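Local coordinates for protein probable hydrolase (Pseudomonas aeruginosa, PDB 7AL6) that is of unknown function but has the alpha/beta hydrolase fold and is probably a hydrolase, perhaps one acting on lipids, at residues S66-E71 against R200-L205; P13-A18 against D59-G64. All coordinates share one frame; numbering follows the deposited sequence.

Contact 1 of 2, residues S66-E71 against R200-L205; sequences SAHRAE and RTDARL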
ATOM      1  N   SER A  66      -1.810   9.752 -13.401  1.00 24.93           N
ATOM      2  CA  SER A  66      -1.892   8.353 -12.997  1.00 24.78           C
ATOM      3  C   SER A  66      -1.245   8.180 -11.627  1.00 20.73           C
ATOM      4  O   SER A  66      -0.330   8.904 -11.259  1.00 23.17           O
ATOM      5  CB  SER A  66      -1.208   7.435 -14.034  1.00 17.38           C
ATOM      6  OG  SER A  66      -2.105   7.179 -15.111  1.00 22.18           O
ATOM      7  N   ALA A  67      -1.670   7.160 -10.904  1.00 25.19           N
ATOM      8  CA  ALA A  67      -1.038   6.907  -9.624  1.00 20.59           C
ATOM      9  C   ALA A  67       0.430   6.551  -9.800  1.00 24.05           C
ATOM     10  O   ALA A  67       0.843   6.022 -10.835  1.00 23.96           O
ATOM     11  CB  ALA A  67      -1.773   5.778  -8.909  1.00 25.22           C
ATOM     12  N   HIS A  68       1.219   6.866  -8.775  1.00 24.06           N
ATOM     13  CA  HIS A  68       2.526   6.261  -8.590  1.00 25.52           C
ATOM     14  C   HIS A  68       2.369   4.787  -8.220  1.00 25.08           C
ATOM     15  O   HIS A  68       1.400   4.383  -7.579  1.00 30.80           O
ATOM     16  CB  HIS A  68       3.312   6.972  -7.482  1.00 24.30           C
ATOM     17  CG  HIS A  68       3.519   8.419  -7.724  1.00 34.78           C
ATOM     18  ND1 HIS A  68       4.041   8.906  -8.903  1.00 32.69           N
ATOM     19  CD2 HIS A  68       3.224   9.498  -6.962  1.00 32.75           C
ATOM     20  CE1 HIS A  68       4.080  10.222  -8.847  1.00 37.69           C
ATOM     21  NE2 HIS A  68       3.587  10.604  -7.682  1.00 33.20           N
ATOM     22  N   ARG A  69       3.334   3.983  -8.634  1.00 27.39           N
ATOM     23  CA  ARG A  69       3.338   2.573  -8.266  1.00 27.61           C
ATOM     24  C   ARG A  69       3.512   2.410  -6.757  1.00 28.77           C
ATOM     25  O   ARG A  69       4.097   3.260  -6.084  1.00 24.96           O
ATOM     26  CB  ARG A  69       4.481   1.835  -8.964  1.00 26.45           C
ATOM     27  CG  ARG A  69       4.423   1.828 -10.506  1.00 28.06           C
ATOM     28  CD  ARG A  69       5.326   0.713 -11.067  1.00 29.22           C
ATOM     29  NE  ARG A  69       5.411   0.754 -12.516  1.00 27.81           N
ATOM     30  CZ  ARG A  69       4.397   0.460 -13.324  1.00 27.40           C
ATOM     31  NH1 ARG A  69       3.238   0.087 -12.823  1.00 27.20           N
ATOM     32  NH2 ARG A  69       4.554   0.528 -14.635  1.00 27.53           N
ATOM     33  N   ALA A  70       3.034   1.282  -6.240  1.00 27.41           N
ATOM     34  CA  ALA A  70       3.221   0.954  -4.830  1.00 32.21           C
ATOM     35  C   ALA A  70       4.704   0.856  -4.475  1.00 38.17           C
ATOM     36  O   ALA A  70       5.588   0.766  -5.340  1.00 31.00           O
ATOM     37  CB  ALA A  70       2.507  -0.354  -4.487  1.00 33.38           C
ATOM     38  N   GLU A  71       4.970   0.893  -3.167  1.00 34.06           N
ATOM     39  CA  GLU A  71       6.335   0.847  -2.652  1.00 33.31           C
ATOM     40  C   GLU A  71       7.091  -0.368  -3.184  1.00 26.54           C
ATOM     41  O   GLU A  71       6.546  -1.474  -3.224  1.00 29.65           O
ATOM     42  CB  GLU A  71       6.291   0.736  -1.126  1.00 46.37           C
ATOM     43  CG  GLU A  71       5.652   1.873  -0.407  1.00 65.38           C
ATOM     44  CD  GLU A  71       6.682   2.841   0.127  1.00 72.49           C
ATOM     45  OE1 GLU A  71       6.451   3.403   1.220  1.00 92.94           O
ATOM     46  OE2 GLU A  71       7.723   3.030  -0.542  1.00 67.44           O
ATOM     47  N   ARG A 200       5.006  16.811 -11.502  1.00 26.03           N
ATOM     48  CA  ARG A 200       4.647  15.586 -10.754  1.00 31.46           C
ATOM     49  C   ARG A 200       5.468  14.436 -11.308  1.00 30.35           C
ATOM     50  O   ARG A 200       5.422  14.200 -12.481  1.00 30.46           O
ATOM     51  CB  ARG A 200       3.151  15.302 -10.856  1.00 31.05           C
ATOM     52  CG  ARG A 200       2.713  14.036 -10.144  1.00 27.17           C
ATOM     53  CD  ARG A 200       1.218  13.900  -9.959  1.00 25.43           C
ATOM     54  NE  ARG A 200       0.939  12.677  -9.250  1.00 29.56           N
ATOM     55  CZ  ARG A 200       0.931  11.483  -9.802  1.00 33.60           C
ATOM     56  NH1 ARG A 200       1.144  11.356 -11.094  1.00 26.05           N
ATOM     57  NH2 ARG A 200       0.688  10.421  -9.068  1.00 27.66           N
ATOM     58  N   THR A 201       6.108  13.682 -10.446  1.00 32.72           N
ATOM     59  CA  THR A 201       6.980  12.625 -10.923  1.00 34.28           C
ATOM     60  C   THR A 201       7.341  11.701  -9.761  1.00 40.43           C
ATOM     61  O   THR A 201       7.087  11.998  -8.589  1.00 37.11           O
ATOM     62  CB  THR A 201       8.240  13.226 -11.567  1.00 39.41           C
ATOM     63  OG1 THR A 201       8.900  12.237 -12.359  1.00 40.30           O
ATOM     64  CG2 THR A 201       9.195  13.746 -10.498  1.00 41.06           C
ATOM     65  N   ASP A 202       7.838  10.531 -10.114  1.00 41.05           N
ATOM     66  CA  ASP A 202       8.291   9.546  -9.148  1.00 35.28           C
ATOM     67  C   ASP A 202       9.806   9.514  -9.253  1.00 39.00           C
ATOM     68  O   ASP A 202      10.357   9.377 -10.355  1.00 35.37           O
ATOM     69  CB  ASP A 202       7.655   8.199  -9.438  1.00 33.56           C
ATOM     70  CG  ASP A 202       7.776   7.223  -8.302  1.00 32.15           C
ATOM     71  OD1 ASP A 202       8.883   7.070  -7.698  1.00 34.07           O
ATOM     72  OD2 ASP A 202       6.745   6.541  -8.055  1.00 28.62           O
ATOM     73  N   ALA A 203      10.475   9.727  -8.123  1.00 36.44           N
ATOM     74  CA  ALA A 203      11.927   9.710  -8.127  1.00 42.27           C
ATOM     75  C   ALA A 203      12.477   8.377  -8.615  1.00 39.58           C
ATOM     76  O   ALA A 203      13.606   8.324  -9.098  1.00 36.99           O
ATOM     77  CB  ALA A 203      12.452  10.010  -6.727  1.00 47.20           C
ATOM     78  N   ARG A 204      11.713   7.294  -8.502  1.00 35.26           N
ATOM     79  CA  ARG A 204      12.205   6.024  -9.009  1.00 36.40           C
ATOM     80  C   ARG A 204      12.418   6.072 -10.517  1.00 36.05           C
ATOM     81  O   ARG A 204      13.156   5.239 -11.050  1.00 35.10           O
ATOM     82  CB  ARG A 204      11.234   4.892  -8.648  1.00 38.22           C
ATOM     83  CG  ARG A 204      11.198   4.567  -7.148  1.00 37.77           C
ATOM     84  CD  ARG A 204      10.152   3.497  -6.890  1.00 44.93           C
ATOM     85  NE  ARG A 204       8.836   4.101  -6.744  1.00 35.24           N
ATOM     86  CZ  ARG A 204       7.737   3.437  -6.416  1.00 35.72           C
ATOM     87  NH1 ARG A 204       7.780   2.124  -6.214  1.00 34.56           N
ATOM     88  NH2 ARG A 204       6.592   4.094  -6.307  1.00 36.10           N
ATOM     89  N   LEU A 205      11.752   7.000 -11.211  1.00 30.67           N
ATOM     90  CA  LEU A 205      11.894   7.100 -12.649  1.00 35.77           C
ATOM     91  C   LEU A 205      13.322   7.451 -13.051  1.00 38.17           C
ATOM     92  O   LEU A 205      13.657   7.314 -14.229  1.00 36.50           O
ATOM     93  CB  LEU A 205      10.943   8.165 -13.210  1.00 33.74           C
ATOM     94  CG  LEU A 205       9.478   7.713 -13.197  1.00 32.97           C
ATOM     95  CD1 LEU A 205       8.519   8.810 -13.479  1.00 33.12           C
ATOM     96  CD2 LEU A 205       9.262   6.577 -14.203  1.00 31.25           C
TER
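The guanidinium of R200 lies flat on one face of the H68 imidazole, centres 3.8 Å apart and planes at 14°, with NH2 over the middle of the ring and H68 NE2 above the guanidinium, displaced toward its rim. H68 NE2 and R200 NH2 approach within 3.2 Å, but the angle is too poor for a hydrogen bond, and the contact is a stack. At the guanidinium edge the carbonyl of S66 receives two weak bonds, from NH1 and NH2. The contact belongs to the alpha/beta hydrolase fold: 66-71 is part of the loop between strand 53-58 and helix 77-91, and 200-205 follows the small hairpin 190-199. With chi1 at 178° R200 swings its CG opposite the backbone N, and the extended chain carries the flat end across to H68. The same NH2 forms a salt bridge with E16 of the third subunit, which ties the stack to the assembly.

D202 comes past the imidazole with its carboxylate nearly perpendicular to the ring. Its OD1 takes the backbone N of R204, closing an Asx turn, and also R204 NE from the same face of the carboxylate. OD2 completes a side-on salt bridge, meeting R204 NH2 through its syn lone pair, and accepts a second bond from Y75. Held in this way, the bent R204 chain reaches two successive carbonyls at the edge of its guanidinium: NH2 donates to R69 O at 2.6 Å, from above the carbonyl plane, and NH1 donates almost straight to A70 O at 2.7 Å.

Contact 2 of 2, residues P13-A18 against D59-G64; sequences PHIELA and DFAGHG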
ATOM      1  N   PRO A  13      -5.709  -4.175 -11.353  1.00 26.68           N
ATOM      2  CA  PRO A  13      -5.598  -4.879 -10.071  1.00 30.47           C
ATOM      3  C   PRO A  13      -4.572  -4.271  -9.160  1.00 29.39           C
ATOM      4  O   PRO A  13      -4.772  -4.215  -7.949  1.00 32.69           O
ATOM      5  CB  PRO A  13      -5.218  -6.320 -10.485  1.00 30.94           C
ATOM      6  CG  PRO A  13      -5.741  -6.460 -11.913  1.00 34.01           C
ATOM      7  CD  PRO A  13      -5.644  -5.069 -12.528  1.00 29.29           C
ATOM      8  N   HIS A  14      -3.490  -3.739  -9.703  1.00 27.08           N
ATOM      9  CA  HIS A  14      -2.380  -3.292  -8.884  1.00 26.25           C
ATOM     10  C   HIS A  14      -2.166  -1.789  -8.872  1.00 25.13           C
ATOM     11  O   HIS A  14      -1.255  -1.319  -8.181  1.00 30.01           O
ATOM     12  CB  HIS A  14      -1.089  -3.945  -9.412  1.00 28.11           C
ATOM     13  CG  HIS A  14      -0.821  -3.638 -10.855  1.00 31.25           C
ATOM     14  ND1 HIS A  14      -1.624  -4.107 -11.878  1.00 29.91           N
ATOM     15  CD2 HIS A  14       0.150  -2.895 -11.449  1.00 30.42           C
ATOM     16  CE1 HIS A  14      -1.159  -3.666 -13.036  1.00 33.59           C
ATOM     17  NE2 HIS A  14      -0.074  -2.943 -12.803  1.00 26.32           N
ATOM     18  N   ILE A  15      -2.838  -1.054  -9.730  1.00 25.49           N
ATOM     19  CA  ILE A  15      -2.631   0.410  -9.833  1.00 22.16           C
ATOM     20  C   ILE A  15      -3.845   1.025 -10.503  1.00 22.63           C
ATOM     21  O   ILE A  15      -4.503   0.355 -11.259  1.00 24.57           O
ATOM     22  CB  ILE A  15      -1.343   0.700 -10.627  1.00 24.09           C
ATOM     23  CG1 ILE A  15      -0.821   2.120 -10.425  1.00 28.51           C
ATOM     24  CG2 ILE A  15      -1.552   0.389 -12.088  1.00 23.98           C
ATOM     25  CD1 ILE A  15       0.575   2.354 -10.931  1.00 29.68           C
ATOM     26  N   GLU A  16      -4.056   2.296 -10.274  1.00 25.39           N
ATOM     27  CA  GLU A  16      -5.135   3.060 -10.898  1.00 21.83           C
ATOM     28  C   GLU A  16      -4.489   4.062 -11.853  1.00 20.87           C
ATOM     29  O   GLU A  16      -3.679   4.824 -11.399  1.00 22.96           O
ATOM     30  CB  GLU A  16      -5.928   3.727  -9.801  1.00 29.78           C
ATOM     31  CG  GLU A  16      -7.303   4.060 -10.226  1.00 36.86           C
ATOM     32  CD  GLU A  16      -8.049   4.738  -9.111  1.00 49.21           C
ATOM     33  OE1 GLU A  16      -8.611   4.042  -8.291  1.00 34.59           O
ATOM     34  OE2 GLU A  16      -8.009   5.956  -9.090  1.00 39.64           O
ATOM     35  N   LEU A  17      -4.860   4.077 -13.119  1.00 22.42           N
ATOM     36  CA  LEU A  17      -4.250   4.987 -14.102  1.00 25.52           C
ATOM     37  C   LEU A  17      -5.283   5.991 -14.571  1.00 26.46           C
ATOM     38  O   LEU A  17      -6.446   5.738 -14.434  1.00 29.21           O
ATOM     39  CB  LEU A  17      -3.729   4.205 -15.307  1.00 23.29           C
ATOM     40  CG  LEU A  17      -2.698   3.130 -15.021  1.00 25.42           C
ATOM     41  CD1 LEU A  17      -2.334   2.415 -16.295  1.00 26.20           C
ATOM     42  CD2 LEU A  17      -1.476   3.710 -14.356  1.00 21.23           C
ATOM     43  N   ALA A  18      -4.817   7.119 -15.042  1.00 20.51           N
ATOM     44  CA  ALA A  18      -5.672   8.126 -15.646  1.00 23.25           C
ATOM     45  C   ALA A  18      -5.571   8.069 -17.161  1.00 25.51           C
ATOM     46  O   ALA A  18      -4.518   7.728 -17.717  1.00 21.33           O
ATOM     47  CB  ALA A  18      -5.275   9.527 -15.160  1.00 22.36           C
ATOM     48  N   ASP A  59      -2.087   7.940 -19.277  1.00 22.80           N
ATOM     49  CA  ASP A  59      -0.992   8.461 -18.455  1.00 20.57           C
ATOM     50  C   ASP A  59      -0.279   7.201 -17.982  1.00 25.14           C
ATOM     51  O   ASP A  59      -0.904   6.364 -17.394  1.00 23.87           O
ATOM     52  CB  ASP A  59      -1.471   9.321 -17.285  1.00 22.76           C
ATOM     53  CG  ASP A  59      -1.680  10.780 -17.629  1.00 23.50           C
ATOM     54  OD1 ASP A  59      -1.103  11.221 -18.574  1.00 24.19           O
ATOM     55  OD2 ASP A  59      -2.431  11.410 -16.962  1.00 23.12           O
ATOM     56  N   PHE A  60       1.013   7.070 -18.197  1.00 20.63           N
ATOM     57  CA  PHE A  60       1.773   5.940 -17.637  1.00 21.91           C
ATOM     58  C   PHE A  60       1.823   6.131 -16.121  1.00 22.46           C
ATOM     59  O   PHE A  60       1.819   7.245 -15.619  1.00 22.77           O
ATOM     60  CB  PHE A  60       3.205   5.895 -18.175  1.00 20.65           C
ATOM     61  CG  PHE A  60       3.381   5.177 -19.480  1.00 23.01           C
ATOM     62  CD1 PHE A  60       2.777   3.962 -19.698  1.00 21.35           C
ATOM     63  CD2 PHE A  60       4.154   5.720 -20.489  1.00 24.43           C
ATOM     64  CE1 PHE A  60       2.938   3.300 -20.896  1.00 24.07           C
ATOM     65  CE2 PHE A  60       4.317   5.050 -21.687  1.00 29.00           C
ATOM     66  CZ  PHE A  60       3.704   3.845 -21.888  1.00 23.12           C
ATOM     67  N   ALA A  61       2.066   5.049 -15.410  1.00 23.54           N
ATOM     68  CA  ALA A  61       2.285   5.042 -13.956  1.00 24.14           C
ATOM     69  C   ALA A  61       3.407   6.033 -13.621  1.00 27.67           C
ATOM     70  O   ALA A  61       4.408   6.089 -14.317  1.00 25.43           O
ATOM     71  CB  ALA A  61       2.645   3.656 -13.513  1.00 25.96           C
ATOM     72  N   GLY A  62       3.200   6.853 -12.602  1.00 27.69           N
ATOM     73  CA  GLY A  62       4.160   7.863 -12.136  1.00 24.74           C
ATOM     74  C   GLY A  62       4.220   9.082 -13.037  1.00 24.68           C
ATOM     75  O   GLY A  62       5.095   9.872 -12.844  1.00 28.81           O
ATOM     76  N   HIS A  63       3.303   9.223 -13.982  1.00 27.52           N
ATOM     77  CA  HIS A  63       3.248  10.344 -14.946  1.00 20.43           C
ATOM     78  C   HIS A  63       1.856  10.977 -14.949  1.00 23.43           C
ATOM     79  O   HIS A  63       0.931  10.332 -14.553  1.00 19.80           O
ATOM     80  CB  HIS A  63       3.558   9.885 -16.373  1.00 24.48           C
ATOM     81  CG  HIS A  63       4.928   9.361 -16.624  1.00 21.23           C
ATOM     82  ND1 HIS A  63       5.351   8.168 -16.164  1.00 19.86           N
ATOM     83  CD2 HIS A  63       5.939   9.845 -17.359  1.00 26.34           C
ATOM     84  CE1 HIS A  63       6.568   7.954 -16.562  1.00 24.98           C
ATOM     85  NE2 HIS A  63       6.946   8.953 -17.288  1.00 22.22           N
ATOM     86  N   GLY A  64       1.764  12.234 -15.351  1.00 20.26           N
ATOM     87  CA  GLY A  64       0.485  12.929 -15.517  1.00 25.04           C
ATOM     88  C   GLY A  64      -0.359  12.825 -14.268  1.00 24.90           C
ATOM     89  O   GLY A  64       0.088  13.171 -13.201  1.00 22.60           O
TER
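A18, in strand 16-22, and D59, at the start of the loop after strand 53-58, are where the backbones come closest, CA to CA 5.5 Å; from there the segments diverge. D59 N donates to A18 O at 2.9 Å and 167°. This bond continues the antiparallel pairing of strands 16-22 and 53-58 within the central sheet of the alpha/beta hydrolase fold. Beyond it the loop folds into a type II beta turn from F60 to H63, closed by H63 N to F60 O, with G62 at positive phi. H63 ND1 donates back to A61 O; the oxygen lies in the imidazole plane, while the donor stands 45° out of the carbonyl plane.

Across the contact, A61 offers its methyl to two branched side chains. I15 sends CD1 to A61 CB at 3.6 Å; with CG1 anti to the backbone N (chi1 -162°) and the chain extended beyond, the terminal methyl is the part that touches. L17 uses CD2, which lies 4.2 Å from A61 CB and a little nearer to A61 N, and its CB passes the carbonyl of D59. V87 of helix 77-91 also packs against L17. Nearer the strand, the A18 methyl lies 3.9 Å from D59 OD2. That carboxylate turns its charge elsewhere: OD2 forms a salt bridge with R188 and accepts from the backbone N of H65, while OD1 accepts from the backbone N of A40.

Every touching residue is buried, so the one backbone bond and the small apolar cluster work in a water-poor setting, where the D59 charge is probably balanced by R188.

Contacts 1 and 2 lie on the same side of the chain's centre, their own centres about 9 Å apart, and share the loop that leaves strand 53-58. S66 joins them directly: its OG probably hydrogen-bonds both A18 N and D59 O, each at 2.7 Å, spanning the two segments of contact 2. H68 ND1 approaches G62 CA at 3.4 Å, and R200 NH1 also bonds G64 O. Both contacts touch the second subunit; E16 belongs to segment 13-18, and through it contact 2 of one copy meets contact 1 of another. In contact 2, F60 touches the putative nucleophile elbow around S102; the side chains of F60 and R204 each lie about 12 Å from bound di(hydroxyethyl)ether, not in contact with it.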